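Local coordinates for putative phosphosugar isomerase (Silicibacter pomeroyi DSS-3, PDB 3FJ1), which is a putative phosphosugar isomerase with two SIS domains that probably binds phosphorylated sugars or related carbohydrate derivatives, its reaction not being established, at residues Y63-E66 / P72-S75; G163-A168 / A178-L183; K226-E229 / L233-E236. All coordinates share one frame; numbering follows the deposited sequence. Where two conformers were deposited one is given.

Interaction 1. Residues Y63-E66 / P72-S75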
loop_
_atom_site.group_PDB
_atom_site.type_symbol
_atom_site.label_atom_id
_atom_site.label_comp_id
_atom_site.label_asym_id
_atom_site.label_seq_id
_atom_site.Cartn_x
_atom_site.Cartn_y
_atom_site.Cartn_z
ATOM N N TYR A 63 11.313 5.470 -1.504
ATOM C CA TYR A 63 12.002 5.591 -2.800
ATOM C C TYR A 63 13.296 6.390 -2.662
ATOM O O TYR A 63 14.346 5.979 -3.180
ATOM C CB TYR A 63 11.119 6.255 -3.855
ATOM C CG TYR A 63 10.196 5.276 -4.499
ATOM C CD1 TYR A 63 10.665 4.400 -5.473
ATOM C CD2 TYR A 63 8.862 5.183 -4.101
ATOM C CE1 TYR A 63 9.827 3.452 -6.059
ATOM C CE2 TYR A 63 7.990 4.257 -4.707
ATOM C CZ TYR A 63 8.490 3.384 -5.665
ATOM O OH TYR A 63 7.627 2.448 -6.216
ATOM N N ALA A 64 13.222 7.523 -1.963
ATOM C CA ALA A 64 14.377 8.399 -1.780
ATOM C C ALA A 64 15.510 7.661 -1.071
ATOM O O ALA A 64 16.646 7.743 -1.472
ATOM C CB ALA A 64 13.980 9.685 -0.980
ATOM N N ALA A 65 15.211 6.926 -0.004
ATOM C CA ALA A 65 16.288 6.206 0.723
ATOM C C ALA A 65 16.932 5.080 -0.107
ATOM O O ALA A 65 18.144 4.827 -0.062
ATOM C CB ALA A 65 15.771 5.646 1.995
ATOM N N GLU A 66 16.076 4.358 -0.814
ATOM C CA GLU A 66 16.513 3.272 -1.673
ATOM C C GLU A 66 17.348 3.815 -2.825
ATOM O O GLU A 66 18.418 3.295 -3.076
ATOM C CB GLU A 66 15.308 2.450 -2.140
ATOM C CG GLU A 66 14.789 1.569 -0.988
ATOM C CD GLU A 66 13.480 0.812 -1.258
ATOM O OE1 GLU A 66 12.917 0.896 -2.378
ATOM O OE2 GLU A 66 13.017 0.140 -0.308
ATOM N N PRO A 72 17.130 -0.832 2.068
ATOM C CA PRO A 72 15.766 -1.336 1.925
ATOM C C PRO A 72 14.885 -0.733 3.042
ATOM O O PRO A 72 15.346 -0.523 4.181
ATOM C CB PRO A 72 15.944 -2.843 2.050
ATOM C CG PRO A 72 17.171 -3.007 2.856
ATOM C CD PRO A 72 18.061 -1.865 2.543
ATOM N N VAL A 73 13.635 -0.450 2.711
ATOM C CA VAL A 73 12.701 0.232 3.617
ATOM C C VAL A 73 11.439 -0.610 3.796
ATOM O O VAL A 73 10.706 -0.891 2.832
ATOM C CB VAL A 73 12.315 1.605 3.061
ATOM C CG1 VAL A 73 11.438 2.392 4.058
ATOM C CG2 VAL A 73 13.593 2.422 2.695
ATOM N N ALA A 74 11.216 -1.038 5.017
ATOM C CA ALA A 74 10.048 -1.815 5.352
ATOM C C ALA A 74 8.982 -0.945 6.001
ATOM O O ALA A 74 9.256 -0.297 7.018
ATOM C CB ALA A 74 10.429 -2.939 6.330
ATOM N N SER A 75 7.768 -0.949 5.448
ATOM C CA SER A 75 6.631 -0.269 6.085
ATOM C C SER A 75 5.982 -1.202 7.116
ATOM O O SER A 75 5.456 -2.272 6.769
ATOM C CB SER A 75 5.583 0.137 5.038
ATOM O OG SER A 75 4.386 0.577 5.627
HETATM O O HOH W 1 10.602 -0.794 0.146
#

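Interaction 2. Residues G163-A168 / A178-L183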
loop_
_atom_site.group_PDB
_atom_site.type_symbol
_atom_site.label_atom_id
_atom_site.label_comp_id
_atom_site.label_asym_id
_atom_site.label_seq_id
_atom_site.Cartn_x
_atom_site.Cartn_y
_atom_site.Cartn_z
ATOM N N GLY A 163 12.331 14.839 5.789
ATOM C CA GLY A 163 12.910 13.525 5.473
ATOM C C GLY A 163 13.970 13.604 4.381
ATOM O O GLY A 163 15.022 12.963 4.476
ATOM N N LEU A 164 13.716 14.397 3.350
ATOM C CA LEU A 164 14.694 14.576 2.268
ATOM C C LEU A 164 15.979 15.266 2.740
ATOM O O LEU A 164 17.062 14.898 2.295
ATOM C CB LEU A 164 14.085 15.289 1.042
ATOM C CG LEU A 164 13.080 14.454 0.213
ATOM C CD1 LEU A 164 12.392 15.387 -0.781
ATOM C CD2 LEU A 164 13.662 13.168 -0.488
HETATM N N MSE A 165 15.844 16.272 3.605
HETATM C CA MSE A 165 17.002 16.990 4.221
HETATM C C MSE A 165 17.859 15.989 4.989
HETATM O O MSE A 165 19.081 15.982 4.874
HETATM C CB MSE A 165 16.525 18.086 5.178
HETATM C CG MSE A 165 15.952 19.326 4.497
HETATM SE SE MSE A 165 15.049 20.480 5.807
HETATM C CE MSE A 165 16.549 21.108 6.924
ATOM N N LEU A 166 17.208 15.094 5.722
ATOM C CA LEU A 166 17.922 14.111 6.533
ATOM C C LEU A 166 18.686 13.178 5.627
ATOM O O LEU A 166 19.878 12.956 5.816
ATOM C CB LEU A 166 16.937 13.336 7.417
ATOM C CG LEU A 166 17.473 12.276 8.383
ATOM C CD1 LEU A 166 18.444 12.898 9.412
ATOM C CD2 LEU A 166 16.270 11.546 9.070
ATOM N N LEU A 167 18.007 12.660 4.603
ATOM C CA LEU A 167 18.631 11.757 3.656
ATOM C C LEU A 167 19.780 12.418 2.886
ATOM O O LEU A 167 20.792 11.780 2.606
ATOM C CB LEU A 167 17.591 11.214 2.677
ATOM C CG LEU A 167 16.536 10.280 3.266
ATOM C CD1 LEU A 167 15.474 9.921 2.220
ATOM C CD2 LEU A 167 17.199 9.067 3.842
ATOM N N ALA A 168 19.618 13.694 2.557
ATOM C CA ALA A 168 20.611 14.418 1.812
ATOM C C ALA A 168 21.862 14.661 2.690
ATOM O O ALA A 168 22.981 14.523 2.203
ATOM C CB ALA A 168 20.036 15.720 1.305
ATOM N N ALA A 178 21.216 21.292 -2.703
ATOM C CA ALA A 178 21.040 22.539 -3.483
ATOM C C ALA A 178 19.618 22.695 -3.925
ATOM O O ALA A 178 19.066 23.800 -3.841
ATOM C CB ALA A 178 21.978 22.561 -4.705
ATOM N N ALA A 179 19.026 21.606 -4.437
ATOM C CA ALA A 179 17.624 21.617 -4.836
ATOM C C ALA A 179 16.708 21.937 -3.655
ATOM O O ALA A 179 15.791 22.746 -3.771
ATOM C CB ALA A 179 17.236 20.294 -5.434
ATOM N N LEU A 180 16.951 21.280 -2.532
ATOM C CA LEU A 180 16.176 21.552 -1.304
ATOM C C LEU A 180 16.254 23.040 -0.947
ATOM O O LEU A 180 15.239 23.662 -0.589
ATOM C CB LEU A 180 16.698 20.700 -0.143
ATOM C CG LEU A 180 16.356 19.208 -0.203
ATOM C CD1 LEU A 180 17.304 18.375 0.740
ATOM C CD2 LEU A 180 14.825 18.938 0.084
ATOM N N GLY A 181 17.461 23.588 -1.041
ATOM C CA GLY A 181 17.716 24.994 -0.737
ATOM C C GLY A 181 16.894 25.945 -1.582
ATOM O O GLY A 181 16.522 27.031 -1.133
ATOM N N ASN A 182 16.653 25.566 -2.829
ATOM C CA ASN A 182 15.839 26.372 -3.749
ATOM C C ASN A 182 14.339 26.078 -3.741
ATOM O O ASN A 182 13.591 26.706 -4.495
ATOM C CB ASN A 182 16.345 26.202 -5.175
ATOM C CG ASN A 182 17.730 26.794 -5.371
ATOM O OD1 ASN A 182 18.014 27.895 -4.893
ATOM N ND2 ASN A 182 18.607 26.046 -6.043
ATOM N N LEU A 183 13.880 25.150 -2.898
ATOM C CA LEU A 183 12.472 24.784 -2.898
ATOM C C LEU A 183 11.471 25.904 -2.662
ATOM O O LEU A 183 10.428 25.877 -3.286
ATOM C CB LEU A 183 12.160 23.639 -1.937
ATOM C CG LEU A 183 12.272 22.228 -2.506
ATOM C CD1 LEU A 183 11.985 21.206 -1.370
ATOM C CD2 LEU A 183 11.348 22.012 -3.712
#

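Interaction 3. Residues K226-E229 / L233-E236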
loop_
_atom_site.group_PDB
_atom_site.type_symbol
_atom_site.label_atom_id
_atom_site.label_comp_id
_atom_site.label_asym_id
_atom_site.label_seq_id
_atom_site.Cartn_x
_atom_site.Cartn_y
_atom_site.Cartn_z
ATOM N N LYS A 226 -6.233 13.483 -1.189
ATOM C CA LYS A 226 -6.656 14.839 -0.894
ATOM C C LYS A 226 -7.810 15.332 -1.787
ATOM O O LYS A 226 -8.638 16.156 -1.347
ATOM C CB LYS A 226 -5.477 15.805 -0.865
ATOM C CG LYS A 226 -4.430 15.435 0.210
ATOM C CD LYS A 226 -5.001 15.370 1.644
ATOM C CE LYS A 226 -3.932 14.922 2.711
ATOM N NZ LYS A 226 -2.743 15.795 2.875
ATOM N N PHE A 227 -7.896 14.799 -2.997
ATOM C CA PHE A 227 -9.029 15.110 -3.865
ATOM C C PHE A 227 -10.313 14.600 -3.221
ATOM O O PHE A 227 -11.296 15.324 -3.158
ATOM C CB PHE A 227 -8.822 14.481 -5.231
ATOM C CG PHE A 227 -9.919 14.775 -6.207
ATOM C CD1 PHE A 227 -9.946 15.963 -6.896
ATOM C CD2 PHE A 227 -10.918 13.846 -6.446
ATOM C CE1 PHE A 227 -10.968 16.215 -7.826
ATOM C CE2 PHE A 227 -11.924 14.099 -7.361
ATOM C CZ PHE A 227 -11.953 15.283 -8.045
ATOM N N LYS A 228 -10.292 13.366 -2.704
ATOM C CA LYS A 228 -11.464 12.806 -2.014
ATOM C C LYS A 228 -11.806 13.590 -0.751
ATOM O O LYS A 228 -12.978 13.899 -0.490
ATOM C CB LYS A 228 -11.242 11.326 -1.661
ATOM C CG LYS A 228 -11.138 10.396 -2.886
ATOM C CD LYS A 228 -10.950 8.930 -2.495
ATOM C CE LYS A 228 -9.593 8.644 -1.952
ATOM N NZ LYS A 228 -9.484 7.182 -1.598
ATOM N N GLU A 229 -10.769 13.908 0.011
ATOM C CA GLU A 229 -10.883 14.601 1.276
ATOM C C GLU A 229 -11.529 15.968 1.104
ATOM O O GLU A 229 -12.437 16.359 1.847
ATOM C CB GLU A 229 -9.473 14.856 1.802
ATOM C CG GLU A 229 -9.363 15.187 3.283
ATOM C CD GLU A 229 -8.840 13.980 4.079
ATOM O OE1 GLU A 229 -7.613 13.617 3.949
ATOM O OE2 GLU A 229 -9.657 13.398 4.814
ATOM N N LEU A 233 -15.325 13.757 -3.945
ATOM C CA LEU A 233 -15.494 13.118 -5.235
ATOM C C LEU A 233 -14.485 11.988 -5.260
ATOM O O LEU A 233 -13.465 12.061 -4.589
ATOM C CB LEU A 233 -15.246 14.091 -6.395
ATOM C CG LEU A 233 -16.264 15.224 -6.582
ATOM C CD1 LEU A 233 -15.694 16.232 -7.551
ATOM C CD2 LEU A 233 -17.616 14.704 -7.068
ATOM N N HIS A 234 -14.758 10.971 -6.060
ATOM C CA HIS A 234 -13.929 9.793 -6.079
ATOM C C HIS A 234 -12.648 10.016 -6.869
ATOM O O HIS A 234 -12.663 10.698 -7.895
ATOM C CB HIS A 234 -14.706 8.623 -6.693
ATOM C CG HIS A 234 -13.961 7.327 -6.644
ATOM N ND1 HIS A 234 -13.517 6.773 -5.460
ATOM C CD2 HIS A 234 -13.586 6.477 -7.631
ATOM C CE1 HIS A 234 -12.899 5.634 -5.722
ATOM N NE2 HIS A 234 -12.919 5.435 -7.032
ATOM N N ALA A 235 -11.557 9.464 -6.356
ATOM C CA ALA A 235 -10.295 9.410 -7.061
ATOM C C ALA A 235 -9.571 8.111 -6.757
ATOM O O ALA A 235 -9.765 7.512 -5.680
ATOM C CB ALA A 235 -9.408 10.601 -6.712
ATOM N N GLU A 236 -8.724 7.674 -7.685
ATOM C CA GLU A 236 -7.916 6.456 -7.503
ATOM C C GLU A 236 -6.538 6.678 -8.111
ATOM O O GLU A 236 -6.443 7.218 -9.221
ATOM C CB GLU A 236 -8.557 5.236 -8.171
ATOM C CG GLU A 236 -9.862 4.762 -7.566
ATOM C CD GLU A 236 -10.521 3.656 -8.390
ATOM O OE1 GLU A 236 -9.809 2.845 -9.030
ATOM O OE2 GLU A 236 -11.757 3.596 -8.409
HETATM O O HOH W 2 -8.957 5.709 -4.028
#

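Interaction 1. Residues Y63-E66 / P72-S75
Glu66, near the end of helix 53-69, reaches across to the backbone of Val73, the first residue of strand 73-75, and makes the one direct hydrogen bond between 63-66 and 72-75. Val73 N donates to Glu66 OE2 over 3.1 Å, using the anti lone pair of that oxygen, the one turned away from OE1; at 141° the bond is clearly bent. The side chain of Glu66 leaves the helix with CG anti to its carbonyl carbon (chi1 -74°) and then runs extended (chi2 173°), which carries the carboxylate out to the start of the strand.

A water lies 2.6 Å from Glu66 OE2 and 2.7 Å from Val73 O, placed to bridge the two oxygens, though it has more acceptors in reach than protons to give. The amide bond, with the water if it donates here, probably limits rotation of this buried carboxylate and helps to satisfy it.

The apolar part is small. Val73 CG2 meets Ala65 CB at 4.0 Å, and Glu66 CG passes the same valine CG2. Val73 CB lies 3.7 Å from Glu66 OE2, and OE2 also approaches Pro72 CA, so the oxygen lies beside the junction of Pro72 and Val73, where the strand begins.

Pro72 and Ala74 form backbone hydrogen bonds with strand 45-49, and Glu66 also packs on Val80 of the second subunit. Helix 53-69 followed by strand 73-75 is the second half of a beta-alpha-beta unit beginning at strand 45-49, the parallel alpha/beta architecture of a SIS domain, here with strand 73-75 as an outermost strand of the sheet within this chain.

Interaction 2. Residues G163-A168 / A178-L183
Leu180 fits its two methyls against helix 153-171 and carries nearly the whole contact between 163-168 and 178-183. CD1 is the more deeply engaged branch. It lies 3.8 Å from Met165 CA and equally near the carbonyl oxygen of Leu164, and it also meets the methyl of Ala168, CB to CD1 3.9 Å. One methyl thus rests on three successive features of a helix surface: a carbonyl, an alpha carbon and, one turn on from Leu164, a small side chain. The other branch, CD2, turns to Leu164 and meets its CB at 3.8 Å. With CG anti to the carbonyl carbon (chi1 -73°), both methyls of Leu180 are brought against this surface.

Met165, a selenomethionine in the crystal, belongs to the looser part. Its CG passes Leu180 CD1 at 4.1 Å, but the chain bends at chi3 (67°) and its selenium end leads away from 178-183; the side chain packs on Leu23 and Val31 of helix 8-41. No hydrogen bond crosses between the segments. The far side of 178-183 is the solvent side: Ala178, Gly181 and Asn182 are exposed there.

Helix 153-171 packs on several neighbours. Leu166 meets helix 8-41, and Leu167 meets Ala64, Leu68 and Leu69 of helix 53-69. Thr307, in a loop, touches both Leu164 and Leu180, while helix 174-181 meets helix 153-171 through Leu180 and, at Ala168, through Leu176 and Arg177.

Interaction 3. Residues K226-E229 / L233-E236
With CG anti to the backbone N (chi1 -178°), Phe227 brings its ring from helix 217-231 against 233-236, while Lys228 takes the other course, CG anti to its carbonyl carbon (chi1 -66°). The ring's CE2 lies 3.5 Å from Leu233 CB, and CD2 lies 3.6 Å from Ala235 CB; both approach obliquely. His234 O comes to the ring's edge near its plane, 3.5 Å from Phe227 CE2. Replacing Phe227 by an alanine would remove the ring and is likely to open a gap between the helix and Leu233 and Ala235, leaving both without much of their apolar partner.

Lys228 lays its aliphatic chain along the backbone of Leu233 to Ala235, CG 3.3 Å from Leu233 O. The same oxygen, buried and without a hydrogen-bond partner, receives a CA-H...O contact from Lys228 CA. Bent at chi3, the chain ends at a water that accepts from Lys228 NZ and donates to Ala235 O. In one of two deposited conformers of Glu236, its OE2 accepts from His234 NE2 (2.6 Å, 170°), close to the imidazole plane.

His234 also meets the ring of His234 of the second subunit. Within the chain, His234 and Glu236 pair through their backbones with strand 208-212, and Phe227 and Leu233 pack against helix 308-326.

Overall arrangement
Along the chain the three contacts follow in series. Interactions 1 and 2 are neighbours, their centres about 17 Å apart, and they touch: the methyl of Ala64, on helix 53-69, packs on Leu164 and Leu167 of helix 153-171. Interaction 3 lies in the second SIS domain, on the opposite side of the chain's centre, with its centre about 26 Å from that of interaction 1 and about 29 Å from that of interaction 2. Interactions 1 and 3 hold equivalent places, each joining a helix to the strand that follows it, an outermost strand within this chain of a five-stranded parallel sheet of order 2-1-3-4-5. Both also touch the second subunit, so both domains contribute to the dimer.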